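Long-range contacts in dipeptide Epimerase (Enterococcus faecalis V583, PDB 3JVA), which belongs to the mandelate racemase/muconate lactonizing enzyme family of the enolase superfamily and carries a magnesium ion in its barrel domain: residues Y125-I133 with A338-E346; V258-M266 with I286-E296. All coordinates share one frame; numbering follows the deposited sequence.

Contact 1: residues Y125-I133 with A338-E346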
ATOM      1  N   TYR B 125       0.674 -11.481  38.851  1.00 22.73           N
ATOM      2  CA  TYR B 125      -0.730 -11.773  38.553  1.00 22.94           C
ATOM      3  C   TYR B 125      -1.276 -13.006  39.275  1.00 24.85           C
ATOM      4  O   TYR B 125      -2.414 -12.999  39.755  1.00 24.93           O
ATOM      5  CB  TYR B 125      -0.929 -11.935  37.047  1.00 21.44           C
ATOM      6  CG  TYR B 125      -2.370 -11.790  36.606  1.00 20.76           C
ATOM      7  CD1 TYR B 125      -3.048 -10.583  36.764  1.00 20.41           C
ATOM      8  CD2 TYR B 125      -3.049 -12.852  36.007  1.00 24.14           C
ATOM      9  CE1 TYR B 125      -4.371 -10.433  36.334  1.00 20.81           C
ATOM     10  CE2 TYR B 125      -4.370 -12.710  35.572  1.00 23.56           C
ATOM     11  CZ  TYR B 125      -5.021 -11.500  35.741  1.00 22.56           C
ATOM     12  OH  TYR B 125      -6.325 -11.354  35.318  1.00 24.05           O
ATOM     13  N   ASP B 126      -0.469 -14.058  39.361  1.00 23.55           N
ATOM     14  CA  ASP B 126      -0.894 -15.285  40.031  1.00 25.32           C
ATOM     15  C   ASP B 126       0.330 -15.988  40.618  1.00 24.96           C
ATOM     16  O   ASP B 126       1.465 -15.642  40.288  1.00 24.32           O
ATOM     17  CB  ASP B 126      -1.586 -16.210  39.025  1.00 24.53           C
ATOM     18  CG  ASP B 126      -2.622 -17.112  39.666  1.00 27.77           C
ATOM     19  OD1 ASP B 126      -2.532 -17.372  40.884  1.00 27.50           O
ATOM     20  OD2 ASP B 126      -3.523 -17.576  38.937  1.00 28.23           O
ATOM     21  N   ASN B 127       0.104 -16.969  41.490  1.00 26.27           N
ATOM     22  CA  ASN B 127       1.206 -17.709  42.099  1.00 26.28           C
ATOM     23  C   ASN B 127       1.182 -19.175  41.677  1.00 27.57           C
ATOM     24  O   ASN B 127       1.814 -20.024  42.300  1.00 27.08           O
ATOM     25  CB  ASN B 127       1.135 -17.613  43.625  1.00 28.14           C
ATOM     26  CG  ASN B 127      -0.096 -18.285  44.196  1.00 30.22           C
ATOM     27  OD1 ASN B 127      -0.972 -18.733  43.460  1.00 26.94           O
ATOM     28  ND2 ASN B 127      -0.172 -18.350  45.518  1.00 32.93           N
ATOM     29  N   GLN B 128       0.446 -19.464  40.613  1.00 25.97           N
ATOM     30  CA  GLN B 128       0.347 -20.827  40.108  1.00 26.33           C
ATOM     31  C   GLN B 128      -0.031 -20.780  38.635  1.00 25.42           C
ATOM     32  O   GLN B 128      -0.472 -19.743  38.134  1.00 26.59           O
ATOM     33  CB  GLN B 128      -0.719 -21.599  40.891  1.00 25.48           C
ATOM     34  CG  GLN B 128      -2.134 -21.076  40.670  1.00 28.25           C
ATOM     35  CD  GLN B 128      -3.159 -21.743  41.574  1.00 30.03           C
ATOM     36  OE1 GLN B 128      -4.359 -21.657  41.332  1.00 33.22           O
ATOM     37  NE2 GLN B 128      -2.688 -22.396  42.630  1.00 30.50           N
ATOM     38  N   VAL B 129       0.136 -21.899  37.942  1.00 24.88           N
ATOM     39  CA  VAL B 129      -0.208 -21.956  36.529  1.00 25.14           C
ATOM     40  C   VAL B 129      -0.550 -23.381  36.102  1.00 25.18           C
ATOM     41  O   VAL B 129       0.054 -24.343  36.565  1.00 25.78           O
ATOM     42  CB  VAL B 129       0.946 -21.391  35.659  1.00 27.58           C
ATOM     43  CG1 VAL B 129       2.203 -22.214  35.851  1.00 26.59           C
ATOM     44  CG2 VAL B 129       0.529 -21.353  34.195  1.00 27.49           C
ATOM     45  N   ILE B 130      -1.551 -23.502  35.238  1.00 23.72           N
ATOM     46  CA  ILE B 130      -1.995 -24.793  34.730  1.00 23.52           C
ATOM     47  C   ILE B 130      -1.259 -25.145  33.447  1.00 21.61           C
ATOM     48  O   ILE B 130      -1.220 -24.354  32.510  1.00 22.67           O
ATOM     49  CB  ILE B 130      -3.506 -24.777  34.418  1.00 24.60           C
ATOM     50  CG1 ILE B 130      -4.299 -24.532  35.704  1.00 27.58           C
ATOM     51  CG2 ILE B 130      -3.917 -26.096  33.763  1.00 26.47           C
ATOM     52  CD1 ILE B 130      -5.776 -24.278  35.475  1.00 28.36           C
ATOM     53  N   THR B 131      -0.672 -26.331  33.403  1.00 20.29           N
ATOM     54  CA  THR B 131       0.027 -26.751  32.203  1.00 20.89           C
ATOM     55  C   THR B 131      -0.668 -27.922  31.539  1.00 22.47           C
ATOM     56  O   THR B 131      -1.409 -28.671  32.183  1.00 21.41           O
ATOM     57  CB  THR B 131       1.480 -27.184  32.493  1.00 21.46           C
ATOM     58  OG1 THR B 131       2.082 -27.646  31.276  1.00 21.43           O
ATOM     59  CG2 THR B 131       1.518 -28.316  33.523  1.00 19.55           C
ATOM     60  N   ASP B 132      -0.449 -28.061  30.236  1.00 22.79           N
ATOM     61  CA  ASP B 132      -1.003 -29.192  29.514  1.00 22.63           C
ATOM     62  C   ASP B 132       0.079 -30.251  29.659  1.00 22.44           C
ATOM     63  O   ASP B 132       1.051 -30.067  30.400  1.00 22.90           O
ATOM     64  CB  ASP B 132      -1.195 -28.869  28.018  1.00 22.62           C
ATOM     65  CG  ASP B 132       0.117 -28.519  27.306  1.00 23.49           C
ATOM     66  OD1 ASP B 132       1.187 -29.059  27.675  1.00 21.92           O
ATOM     67  OD2 ASP B 132       0.076 -27.712  26.352  1.00 22.70           O
ATOM     68  N   ILE B 133      -0.090 -31.364  28.966  1.00 21.88           N
ATOM     69  CA  ILE B 133       0.918 -32.406  28.967  1.00 22.68           C
ATOM     70  C   ILE B 133       0.914 -32.979  27.560  1.00 24.39           C
ATOM     71  O   ILE B 133      -0.151 -33.186  26.957  1.00 24.09           O
ATOM     72  CB  ILE B 133       0.642 -33.522  30.015  1.00 22.39           C
ATOM     73  CG1 ILE B 133       1.830 -34.493  30.034  1.00 23.53           C
ATOM     74  CG2 ILE B 133      -0.641 -34.265  29.686  1.00 22.08           C
ATOM     75  CD1 ILE B 133       1.820 -35.454  31.209  1.00 23.02           C
ATOM     76  N   ALA B 338       3.672 -35.641  37.813  1.00 28.11           N
ATOM     77  CA  ALA B 338       2.793 -35.215  36.729  1.00 28.70           C
ATOM     78  C   ALA B 338       1.487 -34.675  37.303  1.00 29.34           C
ATOM     79  O   ALA B 338       0.618 -35.432  37.741  1.00 28.60           O
ATOM     80  CB  ALA B 338       2.519 -36.386  35.785  1.00 29.16           C
ATOM     81  N   LYS B 339       1.371 -33.351  37.307  1.00 29.84           N
ATOM     82  CA  LYS B 339       0.198 -32.649  37.823  1.00 29.69           C
ATOM     83  C   LYS B 339      -0.028 -31.439  36.921  1.00 29.78           C
ATOM     84  O   LYS B 339       0.932 -30.816  36.464  1.00 29.88           O
ATOM     85  CB  LYS B 339       0.452 -32.169  39.259  1.00 31.48           C
ATOM     86  CG  LYS B 339       1.721 -31.321  39.412  1.00 33.99           C
ATOM     87  CD  LYS B 339       1.774 -30.544  40.731  1.00 37.00           C
ATOM     88  CE  LYS B 339       2.959 -29.561  40.750  1.00 32.70           C
ATOM     89  NZ  LYS B 339       2.865 -28.525  41.835  1.00 35.04           N
ATOM     90  N   PRO B 340      -1.292 -31.088  36.653  1.00 27.82           N
ATOM     91  CA  PRO B 340      -1.548 -29.928  35.790  1.00 27.12           C
ATOM     92  C   PRO B 340      -1.317 -28.584  36.476  1.00 27.27           C
ATOM     93  O   PRO B 340      -0.928 -27.612  35.827  1.00 27.53           O
ATOM     94  CB  PRO B 340      -3.005 -30.122  35.374  1.00 26.42           C
ATOM     95  CG  PRO B 340      -3.602 -30.789  36.591  1.00 25.11           C
ATOM     96  CD  PRO B 340      -2.542 -31.817  36.941  1.00 28.21           C
ATOM     97  N   LEU B 341      -1.549 -28.527  37.785  1.00 26.07           N
ATOM     98  CA  LEU B 341      -1.377 -27.285  38.518  1.00 26.87           C
ATOM     99  C   LEU B 341       0.007 -27.130  39.138  1.00 26.55           C
ATOM    100  O   LEU B 341       0.390 -27.873  40.044  1.00 27.27           O
ATOM    101  CB  LEU B 341      -2.443 -27.158  39.610  1.00 29.08           C
ATOM    102  CG  LEU B 341      -2.409 -25.845  40.398  1.00 30.35           C
ATOM    103  CD1 LEU B 341      -2.724 -24.679  39.474  1.00 30.42           C
ATOM    104  CD2 LEU B 341      -3.411 -25.906  41.538  1.00 33.65           C
ATOM    105  N   LEU B 342       0.758 -26.155  38.639  1.00 24.57           N
ATOM    106  CA  LEU B 342       2.087 -25.891  39.157  1.00 23.77           C
ATOM    107  C   LEU B 342       1.961 -24.748  40.161  1.00 25.08           C
ATOM    108  O   LEU B 342       1.784 -23.587  39.781  1.00 25.36           O
ATOM    109  CB  LEU B 342       3.029 -25.506  38.007  1.00 24.07           C
ATOM    110  CG  LEU B 342       2.979 -26.427  36.779  1.00 22.37           C
ATOM    111  CD1 LEU B 342       3.959 -25.929  35.720  1.00 23.57           C
ATOM    112  CD2 LEU B 342       3.309 -27.862  37.179  1.00 22.94           C
ATOM    113  N   GLU B 343       2.011 -25.088  41.447  1.00 23.49           N
ATOM    114  CA  GLU B 343       1.905 -24.088  42.503  1.00 26.05           C
ATOM    115  C   GLU B 343       3.331 -23.701  42.862  1.00 26.68           C
ATOM    116  O   GLU B 343       4.136 -24.557  43.231  1.00 27.25           O
ATOM    117  CB  GLU B 343       1.174 -24.679  43.709  1.00 25.92           C
ATOM    118  CG  GLU B 343      -0.171 -25.283  43.345  1.00 28.13           C
ATOM    119  CD  GLU B 343      -0.956 -25.746  44.558  1.00 31.35           C
ATOM    120  OE1 GLU B 343      -1.397 -24.886  45.350  1.00 33.05           O
ATOM    121  OE2 GLU B 343      -1.126 -26.970  44.717  1.00 33.74           O
ATOM    122  N   LEU B 344       3.637 -22.412  42.763  1.00 29.00           N
ATOM    123  CA  LEU B 344       4.995 -21.929  42.996  1.00 31.67           C
ATOM    124  C   LEU B 344       5.518 -21.745  44.422  1.00 33.95           C
ATOM    125  O   LEU B 344       6.731 -21.773  44.642  1.00 36.75           O
ATOM    126  CB  LEU B 344       5.195 -20.647  42.181  1.00 30.19           C
ATOM    127  CG  LEU B 344       4.890 -20.914  40.699  1.00 31.34           C
ATOM    128  CD1 LEU B 344       5.009 -19.642  39.889  1.00 31.62           C
ATOM    129  CD2 LEU B 344       5.844 -21.979  40.177  1.00 29.40           C
ATOM    130  N   GLY B 345       4.631 -21.557  45.390  1.00 35.50           N
ATOM    131  CA  GLY B 345       5.094 -21.404  46.759  1.00 34.56           C
ATOM    132  C   GLY B 345       5.721 -20.061  47.082  1.00 34.04           C
ATOM    133  O   GLY B 345       5.804 -19.177  46.226  1.00 34.40           O
ATOM    134  N   GLU B 346       6.179 -19.914  48.322  1.00 31.70           N
ATOM    135  CA  GLU B 346       6.771 -18.663  48.775  1.00 30.91           C
ATOM    136  C   GLU B 346       8.292 -18.626  48.899  1.00 27.90           C
ATOM    137  O   GLU B 346       8.840 -17.639  49.384  1.00 26.37           O
ATOM    138  CB  GLU B 346       6.145 -18.255  50.113  1.00 32.77           C
ATOM    139  CG  GLU B 346       4.704 -17.802  49.991  1.00 37.73           C
ATOM    140  CD  GLU B 346       4.564 -16.560  49.132  1.00 41.13           C
ATOM    141  OE1 GLU B 346       5.066 -15.494  49.543  1.00 40.41           O
ATOM    142  OE2 GLU B 346       3.958 -16.652  48.040  1.00 43.72           O
TER

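Contact 2: residues V258-M266 with I286-E296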
ATOM      1  N   VAL B 258      -0.506 -14.237  13.037  1.00 24.72           N
ATOM      2  CA  VAL B 258      -1.132 -15.308  13.823  1.00 22.65           C
ATOM      3  C   VAL B 258      -2.100 -14.860  14.911  1.00 22.99           C
ATOM      4  O   VAL B 258      -2.245 -13.669  15.189  1.00 22.85           O
ATOM      5  CB  VAL B 258      -0.062 -16.188  14.512  1.00 22.94           C
ATOM      6  CG1 VAL B 258       0.771 -16.927  13.475  1.00 24.08           C
ATOM      7  CG2 VAL B 258       0.837 -15.314  15.393  1.00 23.34           C
ATOM      8  N   ASP B 259      -2.749 -15.838  15.540  1.00 20.43           N
ATOM      9  CA  ASP B 259      -3.697 -15.572  16.614  1.00 22.27           C
ATOM     10  C   ASP B 259      -3.025 -15.567  17.985  1.00 22.29           C
ATOM     11  O   ASP B 259      -3.454 -14.851  18.885  1.00 23.49           O
ATOM     12  CB  ASP B 259      -4.797 -16.630  16.630  1.00 23.51           C
ATOM     13  CG  ASP B 259      -5.606 -16.644  15.359  1.00 24.26           C
ATOM     14  OD1 ASP B 259      -6.154 -15.580  15.002  1.00 23.27           O
ATOM     15  OD2 ASP B 259      -5.692 -17.716  14.725  1.00 23.86           O
ATOM     16  N   VAL B 260      -1.980 -16.379  18.128  1.00 22.58           N
ATOM     17  CA  VAL B 260      -1.262 -16.521  19.390  1.00 22.09           C
ATOM     18  C   VAL B 260       0.223 -16.751  19.138  1.00 21.31           C
ATOM     19  O   VAL B 260       0.615 -17.268  18.092  1.00 21.42           O
ATOM     20  CB  VAL B 260      -1.821 -17.731  20.185  1.00 24.00           C
ATOM     21  CG1 VAL B 260      -1.110 -17.873  21.533  1.00 24.20           C
ATOM     22  CG2 VAL B 260      -3.310 -17.570  20.383  1.00 25.52           C
ATOM     23  N   ILE B 261       1.055 -16.367  20.098  1.00 20.57           N
ATOM     24  CA  ILE B 261       2.493 -16.558  19.954  1.00 21.30           C
ATOM     25  C   ILE B 261       3.048 -17.367  21.118  1.00 20.63           C
ATOM     26  O   ILE B 261       2.769 -17.074  22.278  1.00 20.17           O
ATOM     27  CB  ILE B 261       3.221 -15.195  19.845  1.00 22.80           C
ATOM     28  CG1 ILE B 261       2.899 -14.566  18.484  1.00 22.72           C
ATOM     29  CG2 ILE B 261       4.729 -15.375  20.025  1.00 23.47           C
ATOM     30  CD1 ILE B 261       3.455 -13.159  18.289  1.00 24.35           C
ATOM     31  N   ASN B 262       3.830 -18.392  20.788  1.00 19.86           N
ATOM     32  CA  ASN B 262       4.419 -19.270  21.793  1.00 20.74           C
ATOM     33  C   ASN B 262       5.841 -18.849  22.125  1.00 21.31           C
ATOM     34  O   ASN B 262       6.723 -18.834  21.264  1.00 21.67           O
ATOM     35  CB  ASN B 262       4.396 -20.719  21.288  1.00 22.69           C
ATOM     36  CG  ASN B 262       4.681 -21.738  22.383  1.00 21.97           C
ATOM     37  OD1 ASN B 262       4.481 -21.474  23.572  1.00 23.07           O
ATOM     38  ND2 ASN B 262       5.126 -22.925  21.980  1.00 22.11           N
ATOM     39  N   ILE B 263       6.046 -18.494  23.385  1.00 20.41           N
ATOM     40  CA  ILE B 263       7.351 -18.082  23.884  1.00 18.96           C
ATOM     41  C   ILE B 263       8.084 -19.278  24.475  1.00 19.67           C
ATOM     42  O   ILE B 263       7.462 -20.143  25.090  1.00 19.17           O
ATOM     43  CB  ILE B 263       7.209 -17.064  25.048  1.00 19.61           C
ATOM     44  CG1 ILE B 263       6.489 -15.803  24.579  1.00 17.84           C
ATOM     45  CG2 ILE B 263       8.584 -16.743  25.638  1.00 20.43           C
ATOM     46  CD1 ILE B 263       6.101 -14.873  25.732  1.00 20.34           C
ATOM     47  N   LYS B 264       9.398 -19.339  24.273  1.00 18.67           N
ATOM     48  CA  LYS B 264      10.224 -20.370  24.902  1.00 18.35           C
ATOM     49  C   LYS B 264      11.480 -19.635  25.356  1.00 17.97           C
ATOM     50  O   LYS B 264      12.130 -18.963  24.559  1.00 18.03           O
ATOM     51  CB  LYS B 264      10.591 -21.499  23.944  1.00 18.16           C
ATOM     52  CG  LYS B 264       9.418 -22.413  23.626  1.00 17.65           C
ATOM     53  CD  LYS B 264       9.835 -23.580  22.744  1.00 18.43           C
ATOM     54  CE  LYS B 264       8.611 -24.401  22.334  1.00 19.99           C
ATOM     55  NZ  LYS B 264       8.982 -25.536  21.439  1.00 21.61           N
ATOM     56  N   LEU B 265      11.812 -19.744  26.637  1.00 17.69           N
ATOM     57  CA  LEU B 265      12.994 -19.051  27.144  1.00 18.11           C
ATOM     58  C   LEU B 265      14.266 -19.431  26.392  1.00 19.65           C
ATOM     59  O   LEU B 265      15.159 -18.596  26.213  1.00 18.61           O
ATOM     60  CB  LEU B 265      13.175 -19.319  28.646  1.00 18.10           C
ATOM     61  CG  LEU B 265      12.040 -18.854  29.564  1.00 19.64           C
ATOM     62  CD1 LEU B 265      12.443 -19.069  31.012  1.00 19.90           C
ATOM     63  CD2 LEU B 265      11.722 -17.377  29.313  1.00 19.26           C
ATOM     64  N   MET B 266      14.346 -20.682  25.935  1.00 19.18           N
ATOM     65  CA  MET B 266      15.527 -21.152  25.216  1.00 18.95           C
ATOM     66  C   MET B 266      15.570 -20.708  23.750  1.00 20.14           C
ATOM     67  O   MET B 266      16.521 -21.020  23.035  1.00 20.44           O
ATOM     68  CB  MET B 266      15.636 -22.674  25.308  1.00 19.57           C
ATOM     69  CG  MET B 266      15.675 -23.211  26.743  1.00 17.52           C
ATOM     70  SD  MET B 266      16.863 -22.367  27.855  1.00 20.41           S
ATOM     71  CE  MET B 266      16.094 -22.728  29.467  1.00 19.93           C
ATOM     72  N   ILE B 286      -2.784  -9.862  21.225  1.00 21.37           N
ATOM     73  CA  ILE B 286      -2.467 -11.254  20.936  1.00 23.21           C
ATOM     74  C   ILE B 286      -2.006 -11.938  22.221  1.00 21.79           C
ATOM     75  O   ILE B 286      -1.128 -11.427  22.914  1.00 20.06           O
ATOM     76  CB  ILE B 286      -1.335 -11.334  19.884  1.00 23.55           C
ATOM     77  CG1 ILE B 286      -1.839 -10.770  18.553  1.00 28.19           C
ATOM     78  CG2 ILE B 286      -0.846 -12.765  19.725  1.00 25.79           C
ATOM     79  CD1 ILE B 286      -0.797 -10.780  17.456  1.00 31.53           C
ATOM     80  N   GLU B 287      -2.614 -13.072  22.555  1.00 20.01           N
ATOM     81  CA  GLU B 287      -2.213 -13.792  23.756  1.00 19.83           C
ATOM     82  C   GLU B 287      -0.954 -14.611  23.512  1.00 19.06           C
ATOM     83  O   GLU B 287      -0.610 -14.924  22.361  1.00 18.91           O
ATOM     84  CB  GLU B 287      -3.343 -14.712  24.239  1.00 22.29           C
ATOM     85  CG  GLU B 287      -4.468 -13.971  24.945  1.00 25.68           C
ATOM     86  CD  GLU B 287      -5.637 -14.873  25.322  1.00 27.62           C
ATOM     87  OE1 GLU B 287      -5.435 -16.092  25.497  1.00 28.14           O
ATOM     88  OE2 GLU B 287      -6.761 -14.351  25.456  1.00 32.46           O
ATOM     89  N   CYS B 288      -0.268 -14.948  24.602  1.00 17.96           N
ATOM     90  CA  CYS B 288       0.955 -15.736  24.531  1.00 18.68           C
ATOM     91  C   CYS B 288       0.854 -17.048  25.291  1.00 18.41           C
ATOM     92  O   CYS B 288       0.115 -17.164  26.264  1.00 19.83           O
ATOM     93  CB  CYS B 288       2.139 -14.951  25.117  1.00 19.25           C
ATOM     94  SG  CYS B 288       2.762 -13.626  24.060  1.00 20.89           S
ATOM     95  N   MET B 289       1.588 -18.045  24.817  1.00 19.95           N
ATOM     96  CA  MET B 289       1.669 -19.317  25.509  1.00 18.39           C
ATOM     97  C   MET B 289       3.157 -19.429  25.768  1.00 19.45           C
ATOM     98  O   MET B 289       3.948 -18.736  25.129  1.00 20.30           O
ATOM     99  CB  MET B 289       1.230 -20.491  24.631  1.00 19.16           C
ATOM    100  CG  MET B 289       1.436 -21.847  25.313  1.00 20.62           C
ATOM    101  SD  MET B 289       0.651 -23.243  24.440  1.00 25.04           S
ATOM    102  CE  MET B 289       1.986 -23.819  23.438  1.00 26.49           C
ATOM    103  N   ILE B 290       3.552 -20.263  26.717  1.00 19.42           N
ATOM    104  CA  ILE B 290       4.971 -20.447  26.959  1.00 18.56           C
ATOM    105  C   ILE B 290       5.208 -21.949  26.960  1.00 21.26           C
ATOM    106  O   ILE B 290       4.456 -22.706  27.584  1.00 22.26           O
ATOM    107  CB  ILE B 290       5.441 -19.797  28.294  1.00 20.08           C
ATOM    108  CG1 ILE B 290       6.965 -19.926  28.410  1.00 20.15           C
ATOM    109  CG2 ILE B 290       4.741 -20.440  29.480  1.00 20.97           C
ATOM    110  CD1 ILE B 290       7.611 -18.919  29.370  1.00 18.76           C
ATOM    111  N   GLY B 291       6.222 -22.375  26.214  1.00 19.03           N
ATOM    112  CA  GLY B 291       6.535 -23.788  26.116  1.00 19.86           C
ATOM    113  C   GLY B 291       7.910 -24.139  26.647  1.00 19.65           C
ATOM    114  O   GLY B 291       8.500 -23.377  27.420  1.00 20.52           O
ATOM    115  N   CYS B 292       8.429 -25.289  26.227  1.00 19.39           N
ATOM    116  CA  CYS B 292       9.738 -25.741  26.676  1.00 20.63           C
ATOM    117  C   CYS B 292      10.432 -26.583  25.620  1.00 22.03           C
ATOM    118  O   CYS B 292       9.808 -27.017  24.643  1.00 21.69           O
ATOM    119  CB  CYS B 292       9.605 -26.556  27.970  1.00 18.65           C
ATOM    120  SG  CYS B 292       8.575 -28.042  27.819  1.00 23.12           S
ATOM    121  N   MET B 293      11.728 -26.806  25.822  1.00 22.44           N
ATOM    122  CA  MET B 293      12.536 -27.603  24.902  1.00 22.36           C
ATOM    123  C   MET B 293      12.516 -29.056  25.361  1.00 22.09           C
ATOM    124  O   MET B 293      12.233 -29.346  26.523  1.00 21.38           O
ATOM    125  CB  MET B 293      13.992 -27.120  24.906  1.00 22.55           C
ATOM    126  CG  MET B 293      14.176 -25.634  24.697  1.00 25.95           C
ATOM    127  SD  MET B 293      13.523 -25.073  23.126  1.00 28.74           S
ATOM    128  CE  MET B 293      14.723 -25.769  22.012  1.00 27.79           C
ATOM    129  N   ALA B 294      12.825 -29.961  24.437  1.00 22.60           N
ATOM    130  CA  ALA B 294      12.871 -31.383  24.740  1.00 23.63           C
ATOM    131  C   ALA B 294      14.035 -31.647  25.687  1.00 23.63           C
ATOM    132  O   ALA B 294      14.013 -32.603  26.469  1.00 25.71           O
ATOM    133  CB  ALA B 294      13.056 -32.188  23.447  1.00 24.22           C
ATOM    134  N   GLU B 295      15.045 -30.784  25.629  1.00 22.60           N
ATOM    135  CA  GLU B 295      16.220 -30.966  26.469  1.00 24.74           C
ATOM    136  C   GLU B 295      16.432 -29.997  27.631  1.00 24.08           C
ATOM    137  O   GLU B 295      17.573 -29.694  27.981  1.00 27.30           O
ATOM    138  CB  GLU B 295      17.482 -31.030  25.598  1.00 25.52           C
ATOM    139  CG  GLU B 295      17.431 -32.172  24.587  1.00 31.60           C
ATOM    140  CD  GLU B 295      18.795 -32.749  24.253  1.00 36.57           C
ATOM    141  OE1 GLU B 295      19.420 -33.368  25.148  1.00 36.09           O
ATOM    142  OE2 GLU B 295      19.240 -32.588  23.096  1.00 35.67           O
ATOM    143  N   GLU B 296      15.352 -29.484  28.216  1.00 21.55           N
ATOM    144  CA  GLU B 296      15.523 -28.637  29.388  1.00 21.30           C
ATOM    145  C   GLU B 296      14.878 -29.369  30.556  1.00 20.17           C
ATOM    146  O   GLU B 296      14.147 -30.348  30.362  1.00 20.03           O
ATOM    147  CB  GLU B 296      14.942 -27.228  29.206  1.00 22.62           C
ATOM    148  CG  GLU B 296      13.463 -27.099  28.980  1.00 22.28           C
ATOM    149  CD  GLU B 296      13.085 -25.637  28.813  1.00 24.57           C
ATOM    150  OE1 GLU B 296      13.212 -24.874  29.796  1.00 23.80           O
ATOM    151  OE2 GLU B 296      12.687 -25.247  27.697  1.00 24.53           O
TER
HETATM  152  O   HOH W   1      -4.774 -14.452  21.370  1.00 32.82           O
HETATM  153  O   HOH W   2      10.373 -21.591  28.226  1.00 18.88           O
HETATM  154  O   HOH W   3      12.437 -22.900  26.589  1.00 19.29           O

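Contact 1: residues Y125-I133 with A338-E346
Gln128, Val129 and Ile130 pair antiparallel with Glu343, Leu342 and Leu341, so that a late strand of the chain joins the first strand of the modified beta/alpha barrel characteristic of the enolase superfamily. It is a compact example of how a barrel strand can acquire an extra antiparallel neighbour.

The backbone bonds come first. Val129 and Leu342 form a hydrogen-bonded pair, Val129 N reaching Leu342 O at 3.0 Å and Leu342 N returning to Val129 O at 2.8 Å. Outside this pair, Leu344 N binds Asn127 O at 3.0 Å and Thr131 N binds Pro340 O at 2.8 Å. The same Pro340 carbonyl also receives a CA-H...O contact, with Ile130 CA 3.2 Å from Pro340 O, so two neighbouring residues converge on one acceptor.

Apolar packing differs between the two faces. The side chains of Val129 and Leu342 run alongside each other in the same direction, CG1 of Val129 against CB of Leu342, and helix 298-310 covers Val129 and Leu344. Thr131 holds OG1 anti to its backbone N (chi1 177°), where it binds Asp132 O and Leu319 N; this leaves the CG2 methyl facing Leu342, 4.0 Å from its CG.

On the other face, Leu341 swings its end toward the neighbouring strand and serves two residues there. Its CD1 meets Ile130 CG1 at 4.1 Å and also lies squarely over the flat face of the Gln128 side-chain amide, with CD1 of Leu341 3.6 Å from CD of Gln128.

Contact 2: residues V258-M266 with I286-E296
Val258 and Asp259 meet Ile286 where two adjacent parallel strands of the barrel begin to pair, the two being joined by a beta-alpha-beta crossover through helix 271-284. The CG2 methyl of Ile286 rests against Asp259 O, and a water accepting from Glu287 N donates to that same carbonyl, bridging the strands before direct pairing starts.

Ile261 then engages both ways: its N binds Glu287 O at 3.2 Å and its O receives Met289 N at 3.0 Å. Asn262 turns toward the barrel interior, CG anti to the backbone N (chi1 -166°). Met289 bends its thioether so that CE lies over the face of this amide, 3.6 Å from Asn262 CG, while ND2 makes a weak hydrogen bond to the magnesium ligand Glu215. Ile263 N binds Met289 O at 2.7 Å, and Ile263 O takes Gly291 N at 2.8 Å; its CD1 packs on Cys288 SG beneath helix 271-284.

Lys264 runs extended past Gly291 and Cys292, its side chain about 4 Å from the magnesium ion. Beyond it the strands part, and a water links Leu265 N to Gly291 O. Met266 CB presses tightly on Met293 CG at 3.4 Å. Glu296 OE2 ties this end together, accepting Met293 N at 2.6 Å and a hydrogen bond from a third water, which in turn accepts from Met266 N.

How the contacts relate
Both contacts belong to the barrel sheet, yet they illustrate opposite settings. Contact 2 is buried near the centre of the chain and joins consecutive parallel strands; contact 1 lies at the surface, its centre about 16 Å from that of contact 2, and joins residues far apart in sequence in antiparallel fashion. Their bonding differs accordingly: contact 1 uses direct backbone bonds, whereas contact 2 adds waters where its strands diverge and brings polar side chains close to the metal site. Helix 298-310 connects the two, for Ala308 touches Val129 of contact 1 and Ile290 of contact 2.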